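Local coordinates for GH86A beta-porphyranase (Bacteroides plebeius, PDB 4AW7), which hydrolyses the sulfated red-seaweed polysaccharide porphyran, cutting the linkages between beta-D-galactose and alpha-L-galactose-6-sulfate and releasing mostly disaccharides, at residues A[247-255]-A[300-310]; A[511-519]-A[542-550]. One frame throughout, in Å; residues are numbered along the deposited sequence.

Contact 1 (A[247-255]-A[300-310]); sequences SEAVLDMVE and FLFNLMERQDN
Arg307 reaches out from the turn that follows helix 293-305 and puts its guanidinium among three carboxylates, those of Glu248, Asp252 and Glu255. Its chain is extended from CG to NE, which carries the charged end toward helix 245-262. Both terminal nitrogens close on a single oxygen: NH1 and NH2 of Arg307 each lie 3.0 Å from OD1 of Asp252, end-on, with the carboxylate plane turned 67° from the guanidinium. NH2 also meets OE1 of Glu248 at 2.9 Å, on the anti side, tilted from the carboxylate plane, while NH1 forms a salt bridge to OE2 of Glu255, its hydrogen bond weak. NE of Arg307 gives a nearly straight bond (172°) to OD1 of Asn303, four residues earlier on the helix, which fixes the roll of the group. Leu251 closes one face, its CB 3.5 Å above the guanidinium centre, and its CD1 touches CD2 of Leu304. The amide of Asn303 lies stacked on the Glu248 carboxylate, the planes 15° apart, and its ND2 gives a weak bond to OG of Ser247, a hydroxyl held more firmly by Gly244. Both helices lie against parallel strands 225-233 and 268-276 of the catalytic (beta/alpha) barrel, Leu251 on Val228 and Ile270, Phe300 on Leu230 and Phe273.

Packing thins toward the 310 end, where Asn310, partly exposed, only brings ND2 to 3.6 Å from OE2 of Glu255; on the Glu248 side a water sits between OE1 of Glu248 and O of Asn303. Arg508 pairs with both Glu248 and Asp252, and Tyr477 bonds Glu255. One arginine against three acids would leave excess negative charge, which Arg508 probably helps offset, so the link between the helix and the turn after its neighbour rests mainly on buried charge, with Leu251 and Leu304 adding an apolar touch.

Contact 2 (A[511-519]-A[542-550]); sequences IGRPVSASK and SNRNIFFGM
Strands 511-514 and 546-550 run antiparallel, their axes 4.5 Å apart at the closest, with Ile511-Gly549 and Arg513-Phe547 as hydrogen-bonded pairs. Phe547 N gives to Arg513 O at 2.8 Å and Phe547 O accepts from Arg513 N; beyond the strand end Val515 N still reaches Asn545 O at 3.1 Å. Between these pairs CA of Gly512 sits 3.1 Å from Phe547 O in a CA-H...O contact.

Phe547 dominates the side chains. With CG anti to the backbone N (chi1 177°), its ring lies on the same face of the sheet as Ile511 and Arg513. Lys519 folds back over it: the chain bends at its last torsion and lays CE 3.5 Å from the ring centroid, a CH-pi contact, while NZ stands off-centre at 4.6 Å in a cation-pi arrangement. CG1 of Ile511 touches CE2 of the ring, and Trp536, a calcium ligand, meets the ring edge-to-face. Here strand 546-555 is the outermost of a five-stranded mixed sheet in the C-terminal beta domain, next to strand 503-514. Replacing this ring with an alanine is likely to leave the CE of Lys519 without a face to lie on, Trp536 without its edge-to-face partner and a gap beside Ile511. Phe548 turns to the other face, its ring edge near Gly512, and packs on Ala249 and Val250 of helix 245-262.

Both segments of contact 1 precede those of contact 2 in the sequence, and the centres of the two contacts lie 19 Å apart. Contact 1 joins two helices that flank the parallel strands of the catalytic barrel, near the centre of the molecule; contact 2 is a strand pair at the margin of a C-terminal sheet. They nevertheless touch, because the strand 546-555 side of contact 2 runs against helix 245-262: CB of Ala249 is 3.6 Å from N of Met550, and CG of Met550 is as close to OD2 of Asp252. Arg508, on strand 503-514, ties the same helix to the sheet by salt bridges. The helix thus forms part of the seam where the parallel-strand barrel meets the C-terminal beta sheet.

Contact 1 (A[247-255]-A[300-310])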
loop_
_atom_site.group_PDB
_atom_site.type_symbol
_atom_site.label_atom_id
_atom_site.label_comp_id
_atom_site.label_asym_id
_atom_site.label_seq_id
_atom_site.Cartn_x
_atom_site.Cartn_y
_atom_site.Cartn_z
ATOM N N SER A 247 1.427 -1.180 -9.454
ATOM C CA SER A 247 1.709 -1.081 -8.028
ATOM C C SER A 247 2.260 -2.394 -7.503
ATOM O O SER A 247 3.076 -2.398 -6.581
ATOM C CB SER A 247 0.458 -0.649 -7.241
ATOM O OG SER A 247 -0.619 -1.550 -7.337
ATOM N N GLU A 248 1.757 -3.521 -8.022
ATOM C CA GLU A 248 2.285 -4.805 -7.605
ATOM C C GLU A 248 3.784 -4.937 -7.884
ATOM O O GLU A 248 4.543 -5.412 -7.064
ATOM C CB GLU A 248 1.493 -5.958 -8.246
ATOM C CG GLU A 248 -0.011 -6.012 -7.888
ATOM C CD GLU A 248 -0.392 -6.584 -6.536
ATOM O OE1 GLU A 248 0.489 -6.999 -5.757
ATOM O OE2 GLU A 248 -1.632 -6.608 -6.301
ATOM N N ALA A 249 4.205 -4.512 -9.082
ATOM C CA ALA A 249 5.628 -4.504 -9.456
ATOM C C ALA A 249 6.427 -3.511 -8.632
ATOM O O ALA A 249 7.572 -3.778 -8.283
ATOM C CB ALA A 249 5.830 -4.206 -10.941
ATOM N N VAL A 250 5.868 -2.331 -8.380
ATOM C CA VAL A 250 6.544 -1.305 -7.595
ATOM C C VAL A 250 6.919 -1.852 -6.207
ATOM O O VAL A 250 8.064 -1.701 -5.748
ATOM C CB VAL A 250 5.650 -0.047 -7.483
ATOM C CG1 VAL A 250 6.121 0.864 -6.345
ATOM C CG2 VAL A 250 5.643 0.705 -8.830
ATOM N N LEU A 251 5.938 -2.474 -5.552
ATOM C CA LEU A 251 6.181 -2.987 -4.214
ATOM C C LEU A 251 6.995 -4.268 -4.213
ATOM O O LEU A 251 7.868 -4.449 -3.362
ATOM C CB LEU A 251 4.850 -3.155 -3.452
ATOM C CG LEU A 251 4.014 -1.883 -3.287
ATOM C CD1 LEU A 251 2.753 -2.237 -2.524
ATOM C CD2 LEU A 251 4.775 -0.748 -2.626
ATOM N N ASP A 252 6.773 -5.131 -5.201
ATOM C CA ASP A 252 7.610 -6.313 -5.328
ATOM C C ASP A 252 9.083 -5.959 -5.502
ATOM O O ASP A 252 9.937 -6.677 -4.991
ATOM C CB ASP A 252 7.174 -7.188 -6.508
ATOM C CG ASP A 252 6.010 -8.105 -6.214
ATOM O OD1 ASP A 252 5.303 -7.918 -5.195
ATOM O OD2 ASP A 252 5.797 -9.074 -7.004
ATOM N N MET A 253 9.399 -4.867 -6.199
ATOM C CA MET A 253 10.818 -4.547 -6.393
ATOM C C MET A 253 11.508 -4.179 -5.099
ATOM O O MET A 253 12.658 -4.537 -4.855
ATOM C CB MET A 253 11.026 -3.470 -7.426
ATOM C CG MET A 253 12.440 -3.434 -7.979
ATOM S SD MET A 253 12.535 -2.410 -9.483
ATOM C CE MET A 253 14.216 -2.821 -10.015
ATOM N N VAL A 254 10.792 -3.401 -4.281
ATOM C CA VAL A 254 11.315 -3.025 -2.942
ATOM C C VAL A 254 11.598 -4.288 -2.122
ATOM O O VAL A 254 12.656 -4.422 -1.524
ATOM C CB VAL A 254 10.393 -2.032 -2.231
ATOM C CG1 VAL A 254 10.848 -1.755 -0.813
ATOM C CG2 VAL A 254 10.254 -0.754 -3.032
ATOM N N GLU A 255 10.628 -5.200 -2.086
ATOM C CA GLU A 255 10.810 -6.448 -1.333
ATOM C C GLU A 255 11.972 -7.268 -1.885
ATOM O O GLU A 255 12.794 -7.805 -1.128
ATOM C CB GLU A 255 9.522 -7.283 -1.389
ATOM C CG GLU A 255 8.350 -6.684 -0.659
ATOM C CD GLU A 255 7.063 -7.522 -0.751
ATOM O OE1 GLU A 255 7.115 -8.666 -1.260
ATOM O OE2 GLU A 255 5.965 -7.104 -0.263
ATOM N N PHE A 300 -6.535 -0.409 -4.723
ATOM C CA PHE A 300 -5.274 -0.607 -4.038
ATOM C C PHE A 300 -5.430 -1.491 -2.789
ATOM O O PHE A 300 -4.531 -2.242 -2.450
ATOM C CB PHE A 300 -4.631 0.715 -3.597
ATOM C CG PHE A 300 -4.037 1.515 -4.729
ATOM C CD1 PHE A 300 -2.995 1.017 -5.527
ATOM C CD2 PHE A 300 -4.489 2.786 -4.988
ATOM C CE1 PHE A 300 -2.465 1.780 -6.514
ATOM C CE2 PHE A 300 -3.941 3.578 -5.990
ATOM C CZ PHE A 300 -2.944 3.077 -6.791
ATOM N N LEU A 301 -6.568 -1.392 -2.120
ATOM C CA LEU A 301 -6.770 -2.073 -0.856
ATOM C C LEU A 301 -6.544 -3.567 -0.977
ATOM O O LEU A 301 -5.944 -4.176 -0.110
ATOM C CB LEU A 301 -8.183 -1.791 -0.334
ATOM C CG LEU A 301 -8.614 -2.467 0.953
ATOM C CD1 LEU A 301 -7.757 -2.004 2.146
ATOM C CD2 LEU A 301 -10.090 -2.173 1.205
ATOM N N PHE A 302 -7.041 -4.172 -2.039
ATOM C CA PHE A 302 -6.959 -5.626 -2.141
ATOM C C PHE A 302 -5.509 -6.081 -2.296
ATOM O O PHE A 302 -5.113 -7.098 -1.698
ATOM C CB PHE A 302 -7.806 -6.146 -3.324
ATOM C CG PHE A 302 -9.307 -6.150 -3.082
ATOM C CD1 PHE A 302 -10.045 -4.964 -2.990
ATOM C CD2 PHE A 302 -10.003 -7.339 -2.966
ATOM C CE1 PHE A 302 -11.389 -4.972 -2.751
ATOM C CE2 PHE A 302 -11.349 -7.351 -2.751
ATOM C CZ PHE A 302 -12.057 -6.160 -2.644
ATOM N N ASN A 303 -4.695 -5.345 -3.063
ATOM C CA ASN A 303 -3.234 -5.557 -3.182
ATOM C C ASN A 303 -2.647 -5.545 -1.783
ATOM O O ASN A 303 -1.910 -6.442 -1.359
ATOM C CB ASN A 303 -2.679 -4.399 -4.094
ATOM C CG ASN A 303 -1.154 -4.285 -4.170
ATOM O OD1 ASN A 303 -0.402 -4.881 -3.380
ATOM N ND2 ASN A 303 -0.656 -3.480 -5.158
ATOM N N LEU A 304 -2.946 -4.482 -1.042
ATOM C CA LEU A 304 -2.299 -4.281 0.247
ATOM C C LEU A 304 -2.770 -5.277 1.293
ATOM O O LEU A 304 -1.986 -5.668 2.159
ATOM C CB LEU A 304 -2.482 -2.833 0.710
ATOM C CG LEU A 304 -1.973 -1.760 -0.242
ATOM C CD1 LEU A 304 -2.175 -0.374 0.326
ATOM C CD2 LEU A 304 -0.526 -2.012 -0.670
ATOM N N MET A 305 -4.022 -5.748 1.233
ATOM C CA MET A 305 -4.477 -6.820 2.115
ATOM C C MET A 305 -3.640 -8.078 1.966
ATOM O O MET A 305 -3.312 -8.750 2.952
ATOM C CB MET A 305 -5.956 -7.123 1.876
ATOM C CG MET A 305 -6.862 -6.067 2.522
ATOM S SD MET A 305 -8.580 -6.404 2.111
ATOM C CE MET A 305 -9.399 -5.384 3.307
ATOM N N GLU A 306 -3.257 -8.387 0.725
ATOM C CA GLU A 306 -2.426 -9.551 0.422
ATOM C C GLU A 306 -0.972 -9.366 0.841
ATOM O O GLU A 306 -0.190 -10.323 0.702
ATOM C CB GLU A 306 -2.492 -9.857 -1.061
ATOM C CG GLU A 306 -3.793 -10.513 -1.478
ATOM C CD GLU A 306 -3.948 -11.913 -0.894
ATOM O OE1 GLU A 306 -3.086 -12.764 -1.169
ATOM O OE2 GLU A 306 -4.915 -12.185 -0.167
ATOM N N ARG A 307 -0.612 -8.234 1.411
ATOM C CA ARG A 307 0.723 -7.970 1.911
ATOM C C ARG A 307 0.752 -7.767 3.439
ATOM O O ARG A 307 1.730 -7.250 3.986
ATOM C CB ARG A 307 1.349 -6.761 1.222
ATOM C CG ARG A 307 1.432 -6.899 -0.285
ATOM C CD ARG A 307 2.209 -5.769 -0.873
ATOM N NE ARG A 307 2.177 -5.804 -2.333
ATOM C CZ ARG A 307 3.148 -6.217 -3.147
ATOM N NH1 ARG A 307 4.333 -6.582 -2.682
ATOM N NH2 ARG A 307 2.925 -6.215 -4.452
ATOM N N GLN A 308 -0.327 -8.136 4.137
ATOM C CA GLN A 308 -0.441 -7.744 5.548
ATOM C C GLN A 308 0.764 -8.160 6.394
ATOM O O GLN A 308 1.173 -7.444 7.309
ATOM C CB GLN A 308 -1.725 -8.296 6.166
ATOM C CG GLN A 308 -2.046 -7.656 7.503
ATOM C CD GLN A 308 -3.221 -8.310 8.170
ATOM O OE1 GLN A 308 -4.360 -8.210 7.697
ATOM N NE2 GLN A 308 -2.967 -8.974 9.303
ATOM N N ASP A 309 1.305 -9.337 6.115
ATOM C CA ASP A 309 2.443 -9.871 6.834
ATOM C C ASP A 309 3.728 -9.117 6.591
ATOM O O ASP A 309 4.704 -9.326 7.328
ATOM C CB ASP A 309 2.659 -11.361 6.533
ATOM C CG ASP A 309 2.792 -11.696 5.074
ATOM O OD1 ASP A 309 2.253 -11.007 4.205
ATOM O OD2 ASP A 309 3.427 -12.740 4.782
ATOM N N ASN A 310 3.758 -8.273 5.576
ATOM C CA ASN A 310 4.890 -7.383 5.317
ATOM C C ASN A 310 4.488 -5.914 5.201
ATOM O O ASN A 310 5.118 -5.150 4.471
ATOM C CB ASN A 310 5.667 -7.809 4.073
ATOM C CG ASN A 310 7.078 -7.239 4.074
ATOM O OD1 ASN A 310 7.737 -7.198 5.115
ATOM N ND2 ASN A 310 7.528 -6.695 2.909
HETATM O O HOH W 1 -0.409 -8.019 -3.322
#

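Contact 2 (A[511-519]-A[542-550])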
loop_
_atom_site.group_PDB
_atom_site.type_symbol
_atom_site.label_atom_id
_atom_site.label_comp_id
_atom_site.label_asym_id
_atom_site.label_seq_id
_atom_site.Cartn_x
_atom_site.Cartn_y
_atom_site.Cartn_z
ATOM N N ILE A 511 8.209 -7.075 -14.920
ATOM C CA ILE A 511 9.004 -6.641 -16.070
ATOM C C ILE A 511 8.770 -5.162 -16.315
ATOM O O ILE A 511 7.679 -4.634 -16.118
ATOM C CB ILE A 511 8.716 -7.468 -17.345
ATOM C CG1 ILE A 511 7.261 -7.366 -17.752
ATOM C CG2 ILE A 511 9.142 -8.931 -17.136
ATOM C CD1 ILE A 511 6.924 -8.062 -19.118
ATOM N N GLY A 512 9.836 -4.495 -16.768
ATOM C CA GLY A 512 9.775 -3.133 -17.309
ATOM C C GLY A 512 10.315 -3.219 -18.726
ATOM O O GLY A 512 11.491 -3.521 -18.927
ATOM N N ARG A 513 9.449 -2.955 -19.700
ATOM C CA ARG A 513 9.856 -3.054 -21.113
ATOM C C ARG A 513 9.064 -2.021 -21.899
ATOM O O ARG A 513 7.969 -1.628 -21.519
ATOM C CB ARG A 513 9.534 -4.445 -21.705
ATOM C CG ARG A 513 9.971 -5.658 -20.886
ATOM C CD ARG A 513 9.902 -6.900 -21.681
ATOM N NE ARG A 513 11.051 -6.971 -22.601
ATOM C CZ ARG A 513 11.165 -7.798 -23.648
ATOM N NH1 ARG A 513 10.158 -8.549 -24.021
ATOM N NH2 ARG A 513 12.279 -7.776 -24.370
ATOM N N PRO A 514 9.596 -1.601 -23.065
ATOM C CA PRO A 514 8.750 -0.839 -23.983
ATOM C C PRO A 514 7.382 -1.488 -24.162
ATOM O O PRO A 514 7.326 -2.729 -24.211
ATOM C CB PRO A 514 9.547 -0.867 -25.294
ATOM C CG PRO A 514 10.969 -0.936 -24.829
ATOM C CD PRO A 514 10.901 -1.940 -23.651
ATOM N N VAL A 515 6.298 -0.715 -24.304
ATOM C CA VAL A 515 4.964 -1.302 -24.376
ATOM C C VAL A 515 4.815 -2.321 -25.521
ATOM O O VAL A 515 4.041 -3.264 -25.390
ATOM C CB VAL A 515 3.815 -0.267 -24.415
ATOM C CG1 VAL A 515 3.752 0.470 -23.118
ATOM C CG2 VAL A 515 3.948 0.712 -25.600
ATOM N N SER A 516 5.612 -2.199 -26.595
ATOM C CA SER A 516 5.516 -3.133 -27.731
ATOM C C SER A 516 6.302 -4.422 -27.543
ATOM O O SER A 516 6.134 -5.362 -28.336
ATOM C CB SER A 516 5.972 -2.455 -29.036
ATOM O OG SER A 516 7.339 -2.113 -28.966
ATOM N N ALA A 517 7.146 -4.494 -26.528
ATOM C CA ALA A 517 7.954 -5.675 -26.320
ATOM C C ALA A 517 7.104 -6.841 -25.783
ATOM O O ALA A 517 6.043 -6.636 -25.156
ATOM C CB ALA A 517 9.137 -5.392 -25.418
ATOM N N SER A 518 7.552 -8.071 -26.048
ATOM C CA SER A 518 6.779 -9.234 -25.652
ATOM C C SER A 518 6.556 -9.306 -24.133
ATOM O O SER A 518 7.489 -9.112 -23.353
ATOM C CB SER A 518 7.533 -10.478 -26.100
ATOM O OG SER A 518 6.819 -11.650 -25.752
ATOM N N LYS A 519 5.328 -9.670 -23.769
ATOM C CA LYS A 519 4.982 -9.992 -22.390
ATOM C C LYS A 519 4.717 -11.504 -22.224
ATOM O O LYS A 519 4.120 -11.915 -21.208
ATOM C CB LYS A 519 3.754 -9.221 -21.958
ATOM C CG LYS A 519 3.949 -7.715 -22.013
ATOM C CD LYS A 519 2.663 -7.052 -21.759
ATOM C CE LYS A 519 2.752 -5.555 -21.677
ATOM N NZ LYS A 519 3.110 -4.866 -22.938
ATOM N N SER A 542 -1.424 0.803 -22.086
ATOM C CA SER A 542 -1.200 1.182 -23.487
ATOM C C SER A 542 -0.861 2.654 -23.640
ATOM O O SER A 542 -0.293 3.022 -24.667
ATOM C CB SER A 542 -2.414 0.842 -24.355
ATOM O OG SER A 542 -2.705 -0.529 -24.299
ATOM N N ASN A 543 -1.224 3.475 -22.664
ATOM C CA ASN A 543 -0.957 4.923 -22.674
ATOM C C ASN A 543 0.339 5.281 -21.954
ATOM O O ASN A 543 0.586 6.464 -21.612
ATOM C CB ASN A 543 -2.136 5.692 -22.081
ATOM C CG ASN A 543 -2.283 5.494 -20.561
ATOM O OD1 ASN A 543 -1.825 4.508 -19.974
ATOM N ND2 ASN A 543 -2.900 6.477 -19.917
ATOM N N ARG A 544 1.130 4.253 -21.654
ATOM C CA ARG A 544 2.444 4.456 -21.076
ATOM C C ARG A 544 3.432 4.083 -22.189
ATOM O O ARG A 544 3.171 3.229 -23.014
ATOM C CB ARG A 544 2.586 3.602 -19.779
ATOM C CG ARG A 544 1.794 4.157 -18.545
ATOM C CD ARG A 544 1.683 3.201 -17.332
ATOM N NE ARG A 544 2.987 2.623 -17.065
ATOM C CZ ARG A 544 3.904 3.084 -16.214
ATOM N NH1 ARG A 544 3.687 4.131 -15.442
ATOM N NH2 ARG A 544 5.062 2.483 -16.166
ATOM N N ASN A 545 4.569 4.686 -22.199
ATOM C CA ASN A 545 5.626 4.305 -23.081
ATOM C C ASN A 545 6.356 3.054 -22.591
ATOM O O ASN A 545 6.806 2.209 -23.402
ATOM C CB ASN A 545 6.592 5.506 -23.149
ATOM C CG ASN A 545 7.862 5.211 -23.925
ATOM O OD1 ASN A 545 7.808 4.821 -25.077
ATOM N ND2 ASN A 545 9.014 5.427 -23.289
ATOM N N ILE A 546 6.461 2.900 -21.256
ATOM C CA ILE A 546 7.093 1.738 -20.655
ATOM C C ILE A 546 6.048 0.995 -19.875
ATOM O O ILE A 546 5.389 1.567 -19.001
ATOM C CB ILE A 546 8.267 2.105 -19.708
ATOM C CG1 ILE A 546 9.257 3.064 -20.400
ATOM C CG2 ILE A 546 8.907 0.820 -19.182
ATOM C CD1 ILE A 546 10.121 3.859 -19.414
ATOM N N PHE A 547 5.906 -0.288 -20.171
ATOM C CA PHE A 547 5.117 -1.176 -19.335
ATOM C C PHE A 547 5.960 -1.547 -18.137
ATOM O O PHE A 547 7.073 -2.013 -18.271
ATOM C CB PHE A 547 4.761 -2.469 -20.055
ATOM C CG PHE A 547 3.990 -3.466 -19.199
ATOM C CD1 PHE A 547 2.648 -3.353 -19.067
ATOM C CD2 PHE A 547 4.655 -4.447 -18.480
ATOM C CE1 PHE A 547 1.928 -4.242 -18.268
ATOM C CE2 PHE A 547 3.931 -5.358 -17.686
ATOM C CZ PHE A 547 2.589 -5.231 -17.595
ATOM N N PHE A 548 5.444 -1.302 -16.933
ATOM C CA PHE A 548 6.073 -1.792 -15.710
ATOM C C PHE A 548 5.001 -2.437 -14.871
ATOM O O PHE A 548 4.099 -1.757 -14.388
ATOM C CB PHE A 548 6.805 -0.698 -14.942
ATOM C CG PHE A 548 7.540 -1.220 -13.736
ATOM C CD1 PHE A 548 8.467 -2.244 -13.851
ATOM C CD2 PHE A 548 7.327 -0.678 -12.478
ATOM C CE1 PHE A 548 9.120 -2.740 -12.775
ATOM C CE2 PHE A 548 8.033 -1.152 -11.357
ATOM C CZ PHE A 548 8.935 -2.178 -11.514
ATOM N N GLY A 549 5.051 -3.766 -14.781
ATOM C CA GLY A 549 3.966 -4.488 -14.142
ATOM C C GLY A 549 4.379 -5.893 -13.760
ATOM O O GLY A 549 5.274 -6.474 -14.378
ATOM N N MET A 550 3.678 -6.429 -12.760
ATOM C CA MET A 550 3.799 -7.780 -12.315
ATOM C C MET A 550 2.696 -8.613 -12.964
ATOM O O MET A 550 1.513 -8.273 -12.865
ATOM C CB MET A 550 3.669 -7.794 -10.788
ATOM C CG MET A 550 3.918 -9.172 -10.122
ATOM S SD MET A 550 2.607 -10.424 -10.311
ATOM C CE MET A 550 1.249 -9.632 -9.423
#